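Local coordinates for protein AvrRpt2 (Erwinia amylovora, PDB 6HQZ) that is a type III effector of the fire blight pathogen and probably acts inside plant cells as a papain-like cysteine protease of the C70 family, at residues 119-124 with 130-135. Residues are numbered along the deposited sequence; the frame is centred on the assembly and turned at random. Where two conformers were deposited one is given.
Sequences IIFHDP and LTMPLD
Leu130 O accepts a 2.8 Å hydrogen bond from Phe121 N, the shortest between the two strands. Ile120 CA adds a C-H...O contact to the same oxygen. The return bond from Leu130 N to Phe121 O is weak, bent to 127° at the hydrogen. Further along, Ile119 and Met132 form a second hydrogen-bonded pair: Ile119 N reaches Met132 O at 2.9 Å, and Met132 N answers to Ile119 O at 3.1 Å. Between these pairs, Ile120 and Thr131 make a non-hydrogen-bonded pair, their side chains alongside each other on one face of the sheet.

The other face carries most of the apolar contact. Phe121 CG sits between its backbone N and carbonyl carbon (chi1 67°), which brings the ring across toward the partner strand. Leu130 CB lies over one ring face, offset toward the rim, in a CH-pi contact 4.1 Å from the centroid of the Phe121 ring. The backbone N of Met132 meets the ring edge in plane. Met132 bends at chi3 (69°) and brings CE to 3.7 Å from Phe121 CZ, while its sulfur makes an oblique Met-aromatic contact. Ile119 CG1 lies 3.7 Å from Met132 CG, the two side chains side by side and pointing the same way, and Ile119 CG2 touches Leu134 CD1 at the start of helix 134-140. Leu83 of helix 80-90 packs on both Ile119 and Leu134.

This is an antiparallel beta hairpin of the papain-like cysteine protease domain, with 130-133 as an outermost strand of the chain's sheet; strand 118-123 pairs on its other side with strand 104-113. Backbone bonds set the hairpin's register, while the aromatic, thioether and aliphatic contacts on the Phe121 face probably add dispersion and burial.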
ATOM      1  N   ILE A 119       0.856 -11.506  -9.955  1.00 27.21           N
ATOM      2  CA  ILE A 119       1.464 -10.202 -10.012  1.00 27.52           C
ATOM      3  C   ILE A 119       1.265  -9.654 -11.395  1.00 27.22           C
ATOM      4  O   ILE A 119       1.128 -10.405 -12.341  1.00 24.89           O
ATOM      5  CB  ILE A 119       2.952 -10.220  -9.695  1.00 26.86           C
ATOM      6  CG1 ILE A 119       3.739 -11.082 -10.706  1.00 26.73           C
ATOM      7  CG2 ILE A 119       3.119 -10.803  -8.298  1.00 28.75           C
ATOM      8  CD1 ILE A 119       5.181 -10.636 -10.771  1.00 25.79           C
ATOM      9  N   ILE A 120       1.260  -8.326 -11.478  1.00 27.10           N
ATOM     10  CA  ILE A 120       1.069  -7.638 -12.710  1.00 26.46           C
ATOM     11  C   ILE A 120       2.370  -6.895 -12.999  1.00 25.60           C
ATOM     12  O   ILE A 120       2.858  -6.169 -12.166  1.00 24.96           O
ATOM     13  CB  ILE A 120      -0.076  -6.597 -12.634  1.00 27.64           C
ATOM     14  CG1 ILE A 120      -1.351  -7.267 -12.065  1.00 28.93           C
ATOM     15  CG2 ILE A 120      -0.320  -6.031 -13.978  1.00 28.90           C
ATOM     16  CD1 ILE A 120      -2.476  -6.319 -11.765  1.00 30.69           C
ATOM     17  N   PHE A 121       2.891  -7.045 -14.223  1.00 25.12           N
ATOM     18  CA  PHE A 121       4.210  -6.508 -14.504  1.00 24.53           C
ATOM     19  C   PHE A 121       4.374  -6.176 -15.960  1.00 23.91           C
ATOM     20  O   PHE A 121       3.736  -6.783 -16.850  1.00 24.68           O
ATOM     21  CB  PHE A 121       5.309  -7.490 -14.056  1.00 24.01           C
ATOM     22  CG  PHE A 121       5.358  -8.765 -14.826  1.00 23.44           C
ATOM     23  CD1 PHE A 121       4.450  -9.813 -14.568  1.00 24.23           C
ATOM     24  CD2 PHE A 121       6.317  -8.949 -15.824  1.00 23.80           C
ATOM     25  CE1 PHE A 121       4.530 -11.012 -15.289  1.00 24.14           C
ATOM     26  CE2 PHE A 121       6.410 -10.163 -16.541  1.00 23.77           C
ATOM     27  CZ  PHE A 121       5.507 -11.179 -16.319  1.00 24.81           C
ATOM     28  N   HIS A 122       5.221  -5.177 -16.190  1.00 24.17           N
ATOM     29  CA  HIS A 122       5.668  -4.770 -17.503  1.00 23.02           C
ATOM     30  C   HIS A 122       6.946  -5.583 -17.791  1.00 22.54           C
ATOM     31  O   HIS A 122       7.907  -5.476 -17.057  1.00 21.49           O
ATOM     32  CB  HIS A 122       6.098  -3.304 -17.552  1.00 24.13           C
ATOM     33  CG  HIS A 122       4.955  -2.334 -17.568  1.00 25.14           C
ATOM     34  ND1 HIS A 122       3.662  -2.720 -17.857  1.00 25.70           N
ATOM     35  CD2 HIS A 122       4.922  -1.001 -17.368  1.00 26.70           C
ATOM     36  CE1 HIS A 122       2.872  -1.659 -17.790  1.00 26.96           C
ATOM     37  NE2 HIS A 122       3.620  -0.595 -17.546  1.00 27.34           N
ATOM     38  N   ASP A 123       6.954  -6.275 -18.917  1.00 23.19           N
ATOM     39  CA  ASP A 123       8.107  -7.086 -19.357  1.00 23.23           C
ATOM     40  C   ASP A 123       8.694  -6.408 -20.595  1.00 22.94           C
ATOM     41  O   ASP A 123       8.060  -6.338 -21.650  1.00 23.86           O
ATOM     42  CB  ASP A 123       7.643  -8.484 -19.679  1.00 23.20           C
ATOM     43  CG  ASP A 123       8.810  -9.446 -19.981  1.00 26.40           C
ATOM     44  OD1 ASP A 123       9.695  -9.118 -20.769  1.00 24.80           O
ATOM     45  OD2 ASP A 123       8.779 -10.558 -19.503  1.00 26.98           O
ATOM     46  N   PRO A 124       9.908  -5.872 -20.482  1.00 22.24           N
ATOM     47  CA  PRO A 124      10.487  -5.158 -21.559  1.00 24.68           C
ATOM     48  C   PRO A 124      10.630  -5.969 -22.865  1.00 25.83           C
ATOM     49  O   PRO A 124      10.883  -5.382 -23.948  1.00 25.03           O
ATOM     50  CB  PRO A 124      11.885  -4.777 -21.034  1.00 25.40           C
ATOM     51  CG  PRO A 124      11.872  -4.981 -19.584  1.00 25.51           C
ATOM     52  CD  PRO A 124      10.710  -5.866 -19.266  1.00 23.75           C
ATOM     53  N   LEU A 130       1.430  -7.726 -18.281  1.00 27.50           N
ATOM     54  CA  LEU A 130       1.366  -9.186 -18.159  1.00 27.07           C
ATOM     55  C   LEU A 130       1.062  -9.550 -16.681  1.00 27.06           C
ATOM     56  O   LEU A 130       1.233  -8.743 -15.744  1.00 25.51           O
ATOM     57  CB  LEU A 130       2.665  -9.835 -18.536  1.00 27.35           C
ATOM     58  CG  LEU A 130       3.307  -9.538 -19.916  1.00 28.14           C
ATOM     59  CD1 LEU A 130       4.583 -10.402 -20.111  1.00 28.50           C
ATOM     60  CD2 LEU A 130       2.305  -9.640 -21.049  1.00 30.12           C
ATOM     61  N   THR A 131       0.620 -10.776 -16.478  1.00 26.55           N
ATOM     62  CA  THR A 131       0.627 -11.304 -15.110  1.00 27.24           C
ATOM     63  C   THR A 131       1.344 -12.639 -15.094  1.00 25.97           C
ATOM     64  O   THR A 131       1.343 -13.326 -16.075  1.00 25.64           O
ATOM     65  CB  THR A 131      -0.793 -11.526 -14.522  1.00 28.73           C
ATOM     66  OG1 THR A 131      -1.435 -12.688 -15.083  1.00 30.09           O
ATOM     67  CG2 THR A 131      -1.676 -10.315 -14.755  1.00 30.76           C
ATOM     68  N   MET A 132       1.842 -13.000 -13.931  1.00 25.49           N
ATOM     69  CA  MET A 132       2.269 -14.347 -13.659  1.00 25.31           C
ATOM     70  C   MET A 132       1.788 -14.770 -12.291  1.00 24.91           C
ATOM     71  O   MET A 132       1.610 -13.919 -11.422  1.00 26.81           O
ATOM     72  CB  MET A 132       3.822 -14.510 -13.753  1.00 25.30           C
ATOM     73  CG  MET A 132       4.668 -14.135 -12.597  1.00 25.84           C
ATOM     74  SD  MET A 132       6.466 -14.446 -12.534  1.00 25.83           S
ATOM     75  CE  MET A 132       7.046 -13.290 -13.767  1.00 25.97           C
ATOM     76  N   PRO A 133       1.709 -16.082 -12.054  1.00 25.92           N
ATOM     77  CA  PRO A 133       1.300 -16.469 -10.732  1.00 26.89           C
ATOM     78  C   PRO A 133       2.250 -15.978  -9.656  1.00 26.52           C
ATOM     79  O   PRO A 133       3.492 -15.978  -9.818  1.00 27.17           O
ATOM     80  CB  PRO A 133       1.327 -18.001 -10.777  1.00 28.96           C
ATOM     81  CG  PRO A 133       1.203 -18.321 -12.234  1.00 28.97           C
ATOM     82  CD  PRO A 133       1.978 -17.246 -12.898  1.00 26.94           C
ATOM     83  N   LEU A 134       1.688 -15.630  -8.517  1.00 28.06           N
ATOM     84  CA  LEU A 134       2.482 -15.270  -7.369  1.00 27.60           C
ATOM     85  C   LEU A 134       3.431 -16.371  -6.999  1.00 28.38           C
ATOM     86  O   LEU A 134       4.583 -16.079  -6.611  1.00 27.15           O
ATOM     87  CB  LEU A 134       1.559 -14.944  -6.196  1.00 29.97           C
ATOM     88  CG  LEU A 134       2.233 -14.545  -4.923  1.00 30.83           C
ATOM     89  CD1 LEU A 134       3.226 -13.412  -5.183  1.00 30.09           C
ATOM     90  CD2 LEU A 134       1.189 -14.163  -3.865  1.00 32.77           C
ATOM     91  N   ASP A 135       2.977 -17.648  -7.081  1.00 29.78           N
ATOM     92  CA  ASP A 135       3.870 -18.778  -6.758  0.60 31.07           C
ATOM     93  C   ASP A 135       5.129 -18.706  -7.648  1.00 28.87           C
ATOM     94  O   ASP A 135       6.225 -18.983  -7.186  1.00 28.75           O
ATOM     95  CB  ASP A 135       3.176 -20.152  -6.902  0.60 34.35           C
ATOM     96  CG  ASP A 135       4.116 -21.358  -6.590  0.60 36.06           C
ATOM     97  OD1 ASP A 135       4.336 -21.729  -5.412  0.60 38.06           O
ATOM     98  OD2 ASP A 135       4.615 -21.973  -7.552  0.60 38.37           O
TER